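Local atomic coordinates of titin (Homo sapiens, PDB entry 2J8H), a protein that forms part of the giant elastic filament of muscle, here as a rigid tandem of two immunoglobulin domains from the A-band region. Residues N15-S20 with E97-I102; T23-V28 with Y61-I66; E109-V114 with Q188-L193; V135-K140 with V177-N182. All coordinates share one frame; numbering follows the deposited sequence.

Interaction 1. Residues N15-S20 with E97-I102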
loop_
_atom_site.group_PDB
_atom_site.type_symbol
_atom_site.label_atom_id
_atom_site.label_comp_id
_atom_site.label_asym_id
_atom_site.label_seq_id
_atom_site.Cartn_x
_atom_site.Cartn_y
_atom_site.Cartn_z
ATOM N N ASN A 15 -15.438 -3.111 -9.779
ATOM C CA ASN A 15 -15.341 -3.572 -8.404
ATOM C C ASN A 15 -13.879 -3.471 -7.996
ATOM O O ASN A 15 -13.034 -4.202 -8.499
ATOM C CB ASN A 15 -15.791 -5.019 -8.287
ATOM C CG ASN A 15 -17.290 -5.163 -8.344
ATOM O OD1 ASN A 15 -17.896 -4.952 -9.379
ATOM N ND2 ASN A 15 -17.895 -5.525 -7.227
ATOM N N VAL A 16 -13.588 -2.573 -7.073
ATOM C CA VAL A 16 -12.218 -2.239 -6.727
ATOM C C VAL A 16 -12.028 -2.439 -5.240
ATOM O O VAL A 16 -12.915 -2.157 -4.441
ATOM C CB VAL A 16 -11.908 -0.775 -7.128
ATOM C CG1 VAL A 16 -10.498 -0.348 -6.708
ATOM C CG2 VAL A 16 -12.071 -0.630 -8.611
ATOM N N ARG A 17 -10.871 -2.967 -4.871
ATOM C CA ARG A 17 -10.557 -3.156 -3.475
ATOM C C ARG A 17 -10.361 -1.799 -2.814
ATOM O O ARG A 17 -9.794 -0.896 -3.400
ATOM C CB ARG A 17 -9.309 -4.035 -3.313
ATOM C CG ARG A 17 -8.945 -4.344 -1.886
ATOM C CD ARG A 17 -9.945 -5.261 -1.207
ATOM N NE ARG A 17 -10.280 -6.457 -1.992
ATOM C CZ ARG A 17 -9.588 -7.595 -2.009
ATOM N NH1 ARG A 17 -8.481 -7.757 -1.275
ATOM N NH2 ARG A 17 -10.023 -8.600 -2.768
ATOM N N TYR A 18 -10.887 -1.670 -1.606
ATOM C CA TYR A 18 -10.657 -0.527 -0.728
ATOM C C TYR A 18 -9.188 -0.065 -0.761
ATOM O O TYR A 18 -8.283 -0.891 -0.724
ATOM C CB TYR A 18 -11.051 -0.983 0.675
ATOM C CG TYR A 18 -10.772 -0.054 1.810
ATOM C CD1 TYR A 18 -11.472 1.136 1.945
ATOM C CD2 TYR A 18 -9.850 -0.396 2.786
ATOM C CE1 TYR A 18 -11.235 1.992 3.007
ATOM C CE2 TYR A 18 -9.604 0.445 3.859
ATOM C CZ TYR A 18 -10.307 1.651 3.956
ATOM O OH TYR A 18 -10.071 2.488 5.033
ATOM N N GLN A 19 -8.984 1.251 -0.852
ATOM C CA GLN A 19 -7.657 1.910 -0.890
ATOM C C GLN A 19 -6.862 1.764 -2.206
ATOM O O GLN A 19 -5.780 2.328 -2.331
ATOM C CB GLN A 19 -6.803 1.541 0.338
ATOM C CG GLN A 19 -7.386 2.122 1.656
ATOM C CD GLN A 19 -6.644 1.705 2.923
ATOM O OE1 GLN A 19 -5.701 0.898 2.895
ATOM N NE2 GLN A 19 -7.092 2.236 4.059
ATOM N N SER A 20 -7.384 1.025 -3.180
ATOM C CA SER A 20 -6.821 1.014 -4.524
ATOM C C SER A 20 -7.373 2.186 -5.317
ATOM O O SER A 20 -8.286 2.876 -4.865
ATOM C CB SER A 20 -7.144 -0.291 -5.244
ATOM O OG SER A 20 -6.415 -1.365 -4.673
ATOM N N GLU A 97 -14.852 -3.004 -2.563
ATOM C CA GLU A 97 -14.804 -4.224 -1.792
ATOM C C GLU A 97 -14.001 -3.928 -0.538
ATOM O O GLU A 97 -12.872 -3.439 -0.613
ATOM C CB GLU A 97 -14.121 -5.355 -2.571
ATOM C CG GLU A 97 -14.521 -5.467 -4.056
ATOM C CD GLU A 97 -13.640 -6.449 -4.823
ATOM O OE1 GLU A 97 -12.425 -6.577 -4.497
ATOM O OE2 GLU A 97 -14.171 -7.112 -5.737
ATOM N N VAL A 98 -14.603 -4.186 0.614
ATOM C CA VAL A 98 -13.916 -3.983 1.887
ATOM C C VAL A 98 -14.032 -5.295 2.640
ATOM O O VAL A 98 -15.149 -5.728 2.974
ATOM C CB VAL A 98 -14.559 -2.844 2.708
ATOM C CG1 VAL A 98 -13.758 -2.591 3.980
ATOM C CG2 VAL A 98 -14.702 -1.562 1.860
ATOM N N PRO A 99 -12.905 -5.972 2.867
ATOM C CA PRO A 99 -12.930 -7.219 3.634
ATOM C C PRO A 99 -13.534 -7.029 5.014
ATOM O O PRO A 99 -13.343 -5.966 5.621
ATOM C CB PRO A 99 -11.444 -7.570 3.755
ATOM C CG PRO A 99 -10.843 -6.957 2.587
ATOM C CD PRO A 99 -11.539 -5.657 2.416
ATOM N N ALA A 100 -14.253 -8.031 5.515
ATOM C CA ALA A 100 -14.809 -7.926 6.868
ATOM C C ALA A 100 -13.669 -7.809 7.836
ATOM O O ALA A 100 -12.724 -8.590 7.761
ATOM C CB ALA A 100 -15.682 -9.133 7.225
ATOM N N LYS A 101 -13.767 -6.866 8.769
ATOM C CA LYS A 101 -12.672 -6.615 9.687
ATOM C C LYS A 101 -13.208 -6.071 10.990
ATOM O O LYS A 101 -14.089 -5.231 11.001
ATOM C CB LYS A 101 -11.661 -5.643 9.043
ATOM C CG LYS A 101 -10.410 -5.358 9.867
ATOM C CD LYS A 101 -9.405 -6.494 9.847
ATOM C CE LYS A 101 -8.317 -6.363 11.000
ATOM N NZ LYS A 101 -8.796 -6.792 12.366
ATOM N N ILE A 102 -12.691 -6.594 12.086
ATOM C CA ILE A 102 -13.038 -6.122 13.424
ATOM C C ILE A 102 -11.914 -5.187 13.865
ATOM O O ILE A 102 -10.750 -5.523 13.697
ATOM C CB ILE A 102 -13.120 -7.282 14.433
ATOM C CG1 ILE A 102 -14.272 -8.219 14.119
ATOM C CG2 ILE A 102 -13.267 -6.746 15.844
ATOM C CD1 ILE A 102 -15.611 -7.545 14.029
#
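R17 and E97 pair in parallel where strand 14-17 runs out against the long strand 86-102, their side chains on the same face. Two backbone bonds flank the pair: E97 N gives its hydrogen to V16 O at 2.8 Å, and E97 O takes the one from Y18 N, also at 2.8 Å. The short strand axes diverge by 52°, and the chain leaves through a type II turn from R17 to S20, with Y18 inside it.

Charge adds a weak, long salt bridge, R17 NE to E97 OE1 at 3.3 Å. The arginine chain bends at chi2 and chi3, which brings NE beside the E97 carboxylate; OE1 lies at the guanidinium edge, in its plane. The far end of the same group reaches across to the second subunit, where NH1 bonds O of that subunit's N21.

Apolar contacts are few. Y18 CB rests on V98 CG2 at 3.9 Å, while R17 CD passes P99 CD at 4.0 Å.

Beyond the contact, strand 86-102 goes on into the second immunoglobulin domain: V98 and K101 bond the backbone of strand 123-131, and A100 and I102 pack on A180 of strand 174-182. V16 bonds E95 of strand 86-102 and packs on V69 in a loop.

Interaction 2. Residues T23-V28 with Y61-I66; sequences TLVCKV and YHQLII
T23-V28 and Y61-I66 run antiparallel, and their four backbone bonds come as two reciprocal pairs. L24 N reaches L64 O at 2.9 Å and L64 N returns to L24 O; C26 N meets H62 O, again at 2.9 Å, while H62 N closes on C26 O at 3.0 Å, almost straight at the hydrogen (173°). The carbonyls also draw in CA hydrogens from the non-hydrogen-bonded residues, as at T23 CA to L64 O. Backbone groups that point the other way find neighbours: K27 bonds E9, and Q63 and I65 bond Q55 and R53 of strand 52-57.

On the face carrying T23, V25, K27, Q63 and Y61, K27 and Q63 find partners. K27 stretches out fully, CG anti to the backbone N (chi1 -174°), and lays its methylenes across one face of the Y61 ring, CG 4.1 Å from the centroid. NZ stands above the hydroxyl, out of the ring plane, and donates to Y61 OH at 3.1 Å. Q63 runs alongside V25; its OE1, 3.4 Å from T23 CG2, accepts from I186 N of the second subunit, while NE2 bonds Q55 OE1.

The face carrying L24, C26, H62 and L64 turns inward. L24 CD1 touches I66 CD1 at 4.0 Å, V28 CG2 approaches H62 CD2, and L24, H62 and L64 pack on W38 of the facing sheet.

Chemically the pairing is two-sided: a largely apolar inner face within the immunoglobulin sandwich, and an outer face where the Q63 amide bonds at both ends, once into another subunit, and K27 NZ has Y61 OH.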
loop_
_atom_site.group_PDB
_atom_site.type_symbol
_atom_site.label_atom_id
_atom_site.label_comp_id
_atom_site.label_asym_id
_atom_site.label_seq_id
_atom_site.Cartn_x
_atom_site.Cartn_y
_atom_site.Cartn_z
ATOM N N THR A 23 -10.004 3.212 -11.952
ATOM C CA THR A 23 -9.827 3.914 -13.217
ATOM C C THR A 23 -10.964 3.555 -14.120
ATOM O O THR A 23 -11.173 2.390 -14.428
ATOM C CB THR A 23 -8.508 3.528 -13.881
ATOM O OG1 THR A 23 -7.452 3.805 -12.960
ATOM C CG2 THR A 23 -8.297 4.327 -15.180
ATOM N N LEU A 24 -11.695 4.572 -14.541
ATOM C CA LEU A 24 -12.821 4.414 -15.437
ATOM C C LEU A 24 -12.324 4.907 -16.776
ATOM O O LEU A 24 -11.768 6.005 -16.847
ATOM C CB LEU A 24 -13.965 5.296 -14.975
ATOM C CG LEU A 24 -14.715 4.902 -13.704
ATOM C CD1 LEU A 24 -13.897 4.945 -12.452
ATOM C CD2 LEU A 24 -15.820 5.871 -13.535
ATOM N N VAL A 25 -12.499 4.101 -17.819
ATOM C CA VAL A 25 -11.900 4.360 -19.111
ATOM C C VAL A 25 -12.991 4.231 -20.146
ATOM O O VAL A 25 -13.859 3.352 -20.034
ATOM C CB VAL A 25 -10.808 3.310 -19.489
ATOM C CG1 VAL A 25 -10.007 3.818 -20.701
ATOM C CG2 VAL A 25 -9.874 2.985 -18.320
ATOM N N CYS A 26 -12.936 5.060 -21.178
ATOM C CA CYS A 26 -13.858 4.915 -22.303
ATOM C C CYS A 26 -13.157 5.445 -23.538
ATOM O O CYS A 26 -12.079 6.053 -23.417
ATOM C CB CYS A 26 -15.166 5.645 -22.021
ATOM S SG CYS A 26 -15.030 7.392 -21.857
ATOM N N LYS A 27 -13.738 5.174 -24.711
ATOM C CA LYS A 27 -13.217 5.669 -25.967
ATOM C C LYS A 27 -14.360 6.350 -26.723
ATOM O O LYS A 27 -15.405 5.751 -26.973
ATOM C CB LYS A 27 -12.599 4.559 -26.810
ATOM C CG LYS A 27 -11.907 5.036 -28.067
ATOM C CD LYS A 27 -11.425 3.840 -28.845
ATOM C CE LYS A 27 -10.637 4.216 -30.060
ATOM N NZ LYS A 27 -10.017 2.988 -30.600
ATOM N N VAL A 28 -14.114 7.596 -27.096
ATOM C CA VAL A 28 -15.108 8.459 -27.694
ATOM C C VAL A 28 -14.746 8.724 -29.149
ATOM O O VAL A 28 -13.584 8.943 -29.484
ATOM C CB VAL A 28 -15.167 9.773 -26.894
ATOM C CG1 VAL A 28 -16.047 10.847 -27.569
ATOM C CG2 VAL A 28 -15.637 9.481 -25.456
ATOM N N TYR A 61 -9.354 8.391 -26.210
ATOM C CA TYR A 61 -9.428 7.692 -24.948
ATOM C C TYR A 61 -9.486 8.682 -23.805
ATOM O O TYR A 61 -8.707 9.639 -23.777
ATOM C CB TYR A 61 -8.231 6.792 -24.737
ATOM C CG TYR A 61 -8.203 5.626 -25.653
ATOM C CD1 TYR A 61 -7.537 5.700 -26.853
ATOM C CD2 TYR A 61 -8.858 4.441 -25.328
ATOM C CE1 TYR A 61 -7.500 4.608 -27.733
ATOM C CE2 TYR A 61 -8.831 3.342 -26.189
ATOM C CZ TYR A 61 -8.154 3.438 -27.392
ATOM O OH TYR A 61 -8.111 2.369 -28.270
ATOM N N HIS A 62 -10.398 8.421 -22.873
ATOM C CA HIS A 62 -10.628 9.271 -21.709
ATOM C C HIS A 62 -10.665 8.401 -20.487
ATOM O O HIS A 62 -11.289 7.325 -20.505
ATOM C CB HIS A 62 -11.970 9.965 -21.831
ATOM C CG HIS A 62 -11.992 10.990 -22.909
ATOM N ND1 HIS A 62 -11.601 12.291 -22.696
ATOM C CD2 HIS A 62 -12.268 10.886 -24.230
ATOM C CE1 HIS A 62 -11.674 12.955 -23.834
ATOM N NE2 HIS A 62 -12.071 12.123 -24.780
ATOM N N GLN A 63 -9.993 8.833 -19.421
ATOM C CA GLN A 63 -10.078 8.082 -18.192
ATOM C C GLN A 63 -10.091 8.990 -16.975
ATOM O O GLN A 63 -9.555 10.100 -16.982
ATOM C CB GLN A 63 -9.019 6.960 -18.128
ATOM C CG GLN A 63 -7.651 7.365 -17.750
ATOM C CD GLN A 63 -6.609 6.265 -17.817
ATOM O OE1 GLN A 63 -6.886 5.132 -18.194
ATOM N NE2 GLN A 63 -5.368 6.628 -17.520
ATOM N N LEU A 64 -10.779 8.507 -15.953
ATOM C CA LEU A 64 -10.838 9.161 -14.680
ATOM C C LEU A 64 -10.199 8.217 -13.688
ATOM O O LEU A 64 -10.580 7.047 -13.609
ATOM C CB LEU A 64 -12.289 9.400 -14.301
ATOM C CG LEU A 64 -12.558 9.878 -12.855
ATOM C CD1 LEU A 64 -12.064 11.290 -12.651
ATOM C CD2 LEU A 64 -14.077 9.762 -12.568
ATOM N N ILE A 65 -9.235 8.714 -12.931
ATOM C CA ILE A 65 -8.636 7.959 -11.862
ATOM C C ILE A 65 -9.122 8.517 -10.532
ATOM O O ILE A 65 -8.928 9.693 -10.236
ATOM C CB ILE A 65 -7.089 8.017 -11.899
ATOM C CG1 ILE A 65 -6.571 7.681 -13.310
ATOM C CG2 ILE A 65 -6.479 7.049 -10.841
ATOM C CD1 ILE A 65 -5.082 8.001 -13.537
ATOM N N ILE A 66 -9.750 7.644 -9.734
ATOM C CA ILE A 66 -10.204 7.969 -8.386
ATOM C C ILE A 66 -9.258 7.279 -7.453
ATOM O O ILE A 66 -9.215 6.063 -7.429
ATOM C CB ILE A 66 -11.627 7.448 -8.114
ATOM C CG1 ILE A 66 -12.567 7.897 -9.233
ATOM C CG2 ILE A 66 -12.132 7.903 -6.754
ATOM C CD1 ILE A 66 -13.922 7.229 -9.200
#

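Interaction 3. Residues E109-V114 with Q188-L193; sequences EGMGAV and QKTVEL
At the edge of the five-stranded sheet of the second immunoglobulin domain, strand 112-117 lies parallel to strand 185-196, with G112 opposite V191, A113 opposite E192 and V114 opposite L193. Three backbone bonds zip the edge together: G112 N to T190 O, E192 N to G112 O and V114 N to E192 O, each 2.9 Å. The middle one is unlike the others, since E192 N sits well above the plane of the G112 carbonyl, 52° out of it. G112 has its CA only 3.9 Å from that of V191, and the valine methyls CG1 and CG2 lie against its backbone.

Just before the direct pairing, a water spans the strands, donating to G110 O and accepting from T190 N. M111 lies alongside T190, its SD touching T190 CG2 at 3.8 Å. On the inward face V114 divides its methyls, CG2 to V191 CG1 and CG1 to L193 CD1 at 3.7 Å. L193 CD1 also reaches V114 O at 3.4 Å. V191 packs further on I124 and I126 of the opposing sheet.

A parallel pair made by an early strand and the last strand of the domain, in a sheet otherwise antiparallel, is the A'-G pairing of I-set immunoglobulin domains.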
loop_
_atom_site.group_PDB
_atom_site.type_symbol
_atom_site.label_atom_id
_atom_site.label_comp_id
_atom_site.label_asym_id
_atom_site.label_seq_id
_atom_site.Cartn_x
_atom_site.Cartn_y
_atom_site.Cartn_z
ATOM N N GLU A 109 -2.937 -7.389 25.883
ATOM C CA GLU A 109 -2.524 -8.740 25.518
ATOM C C GLU A 109 -3.263 -9.291 24.294
ATOM O O GLU A 109 -3.666 -10.439 24.269
ATOM C CB GLU A 109 -2.671 -9.664 26.740
ATOM C CG GLU A 109 -1.575 -9.428 27.779
ATOM C CD GLU A 109 -0.258 -10.131 27.413
ATOM O OE1 GLU A 109 -0.258 -11.391 27.395
ATOM O OE2 GLU A 109 0.778 -9.448 27.166
ATOM N N GLY A 110 -3.449 -8.457 23.284
ATOM C CA GLY A 110 -4.088 -8.885 22.040
ATOM C C GLY A 110 -5.591 -8.982 22.062
ATOM O O GLY A 110 -6.215 -9.249 21.036
ATOM N N MET A 111 -6.193 -8.735 23.219
ATOM C CA MET A 111 -7.629 -8.835 23.365
ATOM C C MET A 111 -8.186 -7.529 23.862
ATOM O O MET A 111 -7.501 -6.751 24.524
ATOM C CB MET A 111 -7.968 -9.916 24.381
ATOM C CG MET A 111 -7.596 -11.293 23.962
ATOM S SD MET A 111 -8.041 -12.473 25.273
ATOM C CE MET A 111 -6.814 -12.078 26.497
ATOM N N GLY A 112 -9.446 -7.292 23.546
ATOM C CA GLY A 112 -10.192 -6.258 24.215
ATOM C C GLY A 112 -10.196 -6.549 25.704
ATOM O O GLY A 112 -9.982 -7.684 26.125
ATOM N N ALA A 113 -10.436 -5.507 26.488
ATOM C CA ALA A 113 -10.570 -5.625 27.920
ATOM C C ALA A 113 -11.635 -4.654 28.383
ATOM O O ALA A 113 -11.560 -3.456 28.114
ATOM C CB ALA A 113 -9.275 -5.304 28.585
ATOM N N VAL A 114 -12.607 -5.182 29.110
ATOM C CA VAL A 114 -13.632 -4.374 29.752
ATOM C C VAL A 114 -13.589 -4.740 31.226
ATOM O O VAL A 114 -13.619 -5.911 31.574
ATOM C CB VAL A 114 -15.030 -4.620 29.133
ATOM C CG1 VAL A 114 -16.094 -3.831 29.887
ATOM C CG2 VAL A 114 -15.023 -4.227 27.656
ATOM N N GLN A 188 -12.145 -12.228 13.398
ATOM C CA GLN A 188 -12.655 -12.326 14.760
ATOM C C GLN A 188 -11.660 -11.760 15.745
ATOM O O GLN A 188 -10.449 -11.684 15.470
ATOM C CB GLN A 188 -13.021 -13.760 15.135
ATOM C CG GLN A 188 -11.893 -14.687 15.475
ATOM C CD GLN A 188 -12.387 -16.024 16.038
ATOM O OE1 GLN A 188 -13.286 -16.664 15.477
ATOM N NE2 GLN A 188 -11.806 -16.437 17.149
ATOM N N LYS A 189 -12.182 -11.332 16.880
ATOM C CA LYS A 189 -11.381 -10.800 17.961
ATOM C C LYS A 189 -12.066 -11.216 19.255
ATOM O O LYS A 189 -13.242 -11.539 19.265
ATOM C CB LYS A 189 -11.280 -9.274 17.897
ATOM C CG LYS A 189 -10.474 -8.696 16.725
ATOM C CD LYS A 189 -9.002 -9.045 16.824
ATOM C CE LYS A 189 -8.265 -8.781 15.534
ATOM N NZ LYS A 189 -8.719 -9.696 14.413
ATOM N N THR A 190 -11.296 -11.221 20.329
ATOM C CA THR A 190 -11.775 -11.591 21.632
ATOM C C THR A 190 -11.681 -10.384 22.546
ATOM O O THR A 190 -10.757 -9.579 22.451
ATOM C CB THR A 190 -10.936 -12.744 22.179
ATOM O OG1 THR A 190 -11.107 -13.863 21.304
ATOM C CG2 THR A 190 -11.352 -13.146 23.604
ATOM N N VAL A 191 -12.643 -10.290 23.451
ATOM C CA VAL A 191 -12.661 -9.293 24.515
ATOM C C VAL A 191 -12.811 -10.016 25.856
ATOM O O VAL A 191 -13.726 -10.828 26.016
ATOM C CB VAL A 191 -13.878 -8.360 24.356
ATOM C CG1 VAL A 191 -13.926 -7.345 25.468
ATOM C CG2 VAL A 191 -13.848 -7.682 22.998
ATOM N N GLU A 192 -11.917 -9.747 26.799
ATOM C CA GLU A 192 -12.080 -10.290 28.138
ATOM C C GLU A 192 -12.830 -9.295 29.006
ATOM O O GLU A 192 -12.434 -8.126 29.111
ATOM C CB GLU A 192 -10.753 -10.635 28.799
ATOM C CG GLU A 192 -10.992 -11.191 30.202
ATOM C CD GLU A 192 -9.757 -11.678 30.885
ATOM O OE1 GLU A 192 -8.652 -11.474 30.337
ATOM O OE2 GLU A 192 -9.904 -12.262 31.980
ATOM N N LEU A 193 -13.903 -9.775 29.639
ATOM C CA LEU A 193 -14.671 -8.993 30.591
ATOM C C LEU A 193 -14.337 -9.512 31.958
ATOM O O LEU A 193 -14.403 -10.705 32.187
ATOM C CB LEU A 193 -16.170 -9.164 30.341
ATOM C CG LEU A 193 -17.162 -8.502 31.307
ATOM C CD1 LEU A 193 -16.820 -7.048 31.525
ATOM C CD2 LEU A 193 -18.608 -8.618 30.783
HETATM O O HOH W 1 -8.485 -10.835 19.920
#

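Interaction 4. Residues V135-K140 with V177-N182; sequences VITWQK and VVCAKN
V178 fits over the indole of W138 like a bump on a plate: its CB stands 3.7 Å from the centroid of the six-membered ring, 1° off the normal, and CG2 reaches the ring fusion at CE2, 3.8 Å away. The indole, turned nearly perpendicular at chi2 (88°), lies side by side with the valine. Its other neighbours are I124 and I126 of strand 123-131, L162 and I145, and NE1 bonds T160 OG1.

Further along this face the tip of I136 bends over the small A180, CD1 against CB at 3.6 Å, where the alanine offers a shallow seat. I136 CG2 also comes within 4.4 Å of V178 CG2, continuing the apolar row.

The other face is more polar. V177 presses against the flat amide of Q139, with CG1 4.0 Å from OE1, and T137 OG1 nests against C179 CB at 3.5 Å. Two waters link the polar groups on this face. One takes a hydrogen from K181 NZ and gives one to V135 O at 2.7 Å; the other bridges T137 OG1 and Q139 OE1.

Six backbone bonds, from V135 N to K181 O through V177 N to Q139 O, hold the two antiparallel strands in register.

This chemistry implies a sheet with two characters: an apolar face, with W138 and V178 buried against the opposing sheet in the manner of the immunoglobulin core tryptophan, and a mixed face where T137, Q139 and K181 are bridged by water among V135, V177 and C179.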
loop_
_atom_site.group_PDB
_atom_site.type_symbol
_atom_site.label_atom_id
_atom_site.label_comp_id
_atom_site.label_asym_id
_atom_site.label_seq_id
_atom_site.Cartn_x
_atom_site.Cartn_y
_atom_site.Cartn_z
ATOM N N VAL A 135 -21.821 -10.345 8.108
ATOM C CA VAL A 135 -22.568 -11.025 9.128
ATOM C C VAL A 135 -21.753 -10.952 10.413
ATOM O O VAL A 135 -20.571 -11.256 10.419
ATOM C CB VAL A 135 -22.817 -12.475 8.777
ATOM C CG1 VAL A 135 -23.508 -13.172 9.947
ATOM C CG2 VAL A 135 -23.692 -12.574 7.490
ATOM N N ILE A 136 -22.408 -10.525 11.485
ATOM C CA ILE A 136 -21.781 -10.350 12.774
ATOM C C ILE A 136 -22.274 -11.438 13.691
ATOM O O ILE A 136 -23.470 -11.703 13.749
ATOM C CB ILE A 136 -22.169 -9.001 13.395
ATOM C CG1 ILE A 136 -21.615 -7.838 12.566
ATOM C CG2 ILE A 136 -21.749 -8.928 14.878
ATOM C CD1 ILE A 136 -20.106 -7.822 12.361
ATOM N N THR A 137 -21.355 -12.095 14.399
ATOM C CA THR A 137 -21.750 -13.050 15.434
ATOM C C THR A 137 -20.972 -12.824 16.703
ATOM O O THR A 137 -19.836 -12.378 16.667
ATOM C CB THR A 137 -21.553 -14.512 15.004
ATOM O OG1 THR A 137 -20.171 -14.762 14.807
ATOM C CG2 THR A 137 -22.314 -14.827 13.742
ATOM N N TRP A 138 -21.595 -13.140 17.830
ATOM C CA TRP A 138 -20.952 -13.066 19.143
ATOM C C TRP A 138 -21.036 -14.421 19.805
ATOM O O TRP A 138 -22.031 -15.149 19.649
ATOM C CB TRP A 138 -21.664 -12.061 20.051
ATOM C CG TRP A 138 -21.411 -10.652 19.791
ATOM C CD1 TRP A 138 -22.088 -9.833 18.932
ATOM C CD2 TRP A 138 -20.428 -9.842 20.426
ATOM N NE1 TRP A 138 -21.578 -8.568 18.998
ATOM C CE2 TRP A 138 -20.561 -8.549 19.918
ATOM C CE3 TRP A 138 -19.475 -10.081 21.409
ATOM C CZ2 TRP A 138 -19.742 -7.507 20.323
ATOM C CZ3 TRP A 138 -18.674 -9.048 21.809
ATOM C CH2 TRP A 138 -18.810 -7.781 21.274
ATOM N N GLN A 139 -19.991 -14.759 20.555
ATOM C CA GLN A 139 -19.925 -16.003 21.312
ATOM C C GLN A 139 -19.322 -15.723 22.685
ATOM O O GLN A 139 -18.504 -14.821 22.823
ATOM C CB GLN A 139 -18.950 -17.017 20.675
ATOM C CG GLN A 139 -19.107 -17.347 19.218
ATOM C CD GLN A 139 -17.761 -17.779 18.562
ATOM O OE1 GLN A 139 -17.480 -17.426 17.398
ATOM N NE2 GLN A 139 -16.923 -18.544 19.320
ATOM N N LYS A 140 -19.688 -16.522 23.683
ATOM C CA LYS A 140 -18.929 -16.572 24.933
ATOM C C LYS A 140 -18.337 -17.957 25.006
ATOM O O LYS A 140 -19.061 -18.947 25.113
ATOM C CB LYS A 140 -19.779 -16.312 26.166
ATOM C CG LYS A 140 -18.941 -16.109 27.415
ATOM C CD LYS A 140 -19.787 -15.970 28.666
ATOM C CE LYS A 140 -18.903 -15.652 29.862
ATOM N NZ LYS A 140 -19.662 -15.516 31.122
ATOM N N VAL A 177 -16.187 -13.525 22.014
ATOM C CA VAL A 177 -15.624 -13.529 20.688
ATOM C C VAL A 177 -16.630 -12.884 19.738
ATOM O O VAL A 177 -17.784 -13.284 19.700
ATOM C CB VAL A 177 -15.286 -14.954 20.235
ATOM C CG1 VAL A 177 -14.723 -14.933 18.825
ATOM C CG2 VAL A 177 -14.297 -15.603 21.215
ATOM N N VAL A 178 -16.188 -11.860 19.010
ATOM C CA VAL A 178 -17.015 -11.208 17.992
ATOM C C VAL A 178 -16.371 -11.495 16.634
ATOM O O VAL A 178 -15.126 -11.470 16.488
ATOM C CB VAL A 178 -17.139 -9.696 18.230
ATOM C CG1 VAL A 178 -15.776 -9.047 18.326
ATOM C CG2 VAL A 178 -18.031 -9.037 17.139
ATOM N N CYS A 179 -17.210 -11.808 15.657
ATOM C CA CYS A 179 -16.727 -12.222 14.363
ATOM C C CYS A 179 -17.517 -11.510 13.284
ATOM O O CYS A 179 -18.728 -11.356 13.417
ATOM C CB CYS A 179 -16.848 -13.736 14.279
ATOM S SG CYS A 179 -16.296 -14.510 12.729
ATOM N N ALA A 180 -16.821 -11.033 12.250
ATOM C CA ALA A 180 -17.436 -10.418 11.079
ATOM C C ALA A 180 -17.030 -11.248 9.873
ATOM O O ALA A 180 -15.847 -11.560 9.715
ATOM C CB ALA A 180 -16.971 -8.963 10.920
ATOM N N LYS A 181 -18.006 -11.601 9.034
ATOM C CA LYS A 181 -17.789 -12.392 7.823
ATOM C C LYS A 181 -18.474 -11.741 6.628
ATOM O O LYS A 181 -19.648 -11.371 6.704
ATOM C CB LYS A 181 -18.403 -13.799 7.939
ATOM C CG LYS A 181 -17.978 -14.636 9.122
ATOM C CD LYS A 181 -19.089 -15.647 9.530
ATOM C CE LYS A 181 -18.633 -16.572 10.683
ATOM N NZ LYS A 181 -18.457 -15.906 12.011
ATOM N N ASN A 182 -17.750 -11.628 5.521
ATOM C CA ASN A 182 -18.381 -11.447 4.216
ATOM C C ASN A 182 -17.613 -12.235 3.182
ATOM O O ASN A 182 -16.750 -13.050 3.537
ATOM C CB ASN A 182 -18.540 -9.955 3.850
ATOM C CG ASN A 182 -17.233 -9.235 3.630
ATOM O OD1 ASN A 182 -16.154 -9.829 3.590
ATOM N ND2 ASN A 182 -17.326 -7.916 3.484
HETATM O O HOH W 2 -19.935 -13.518 11.817
HETATM O O HOH W 3 -18.553 -15.046 17.253
#

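In the fold
From the N terminus, interaction 1 closes a long loop that spans most of the first domain, joining 15-20 to 97-102, and interaction 2 is nested within it, pairing 23-28 with 61-66 in the other sheet of the sandwich. Strand 86-102 then carries the chain into the second domain, where interaction 3 closes a second large loop and interaction 4 nests inside it; K189 N bonds V178 O between their neighbouring strands. The two loops stand in series. Interaction 1 sits at the junction: N182 bonds V98 and A100, and I102 packs on K189. Interactions 2 and 3 lie on opposite sides of the chain's centre, 46 Å apart between centres, as expected of an extended tandem.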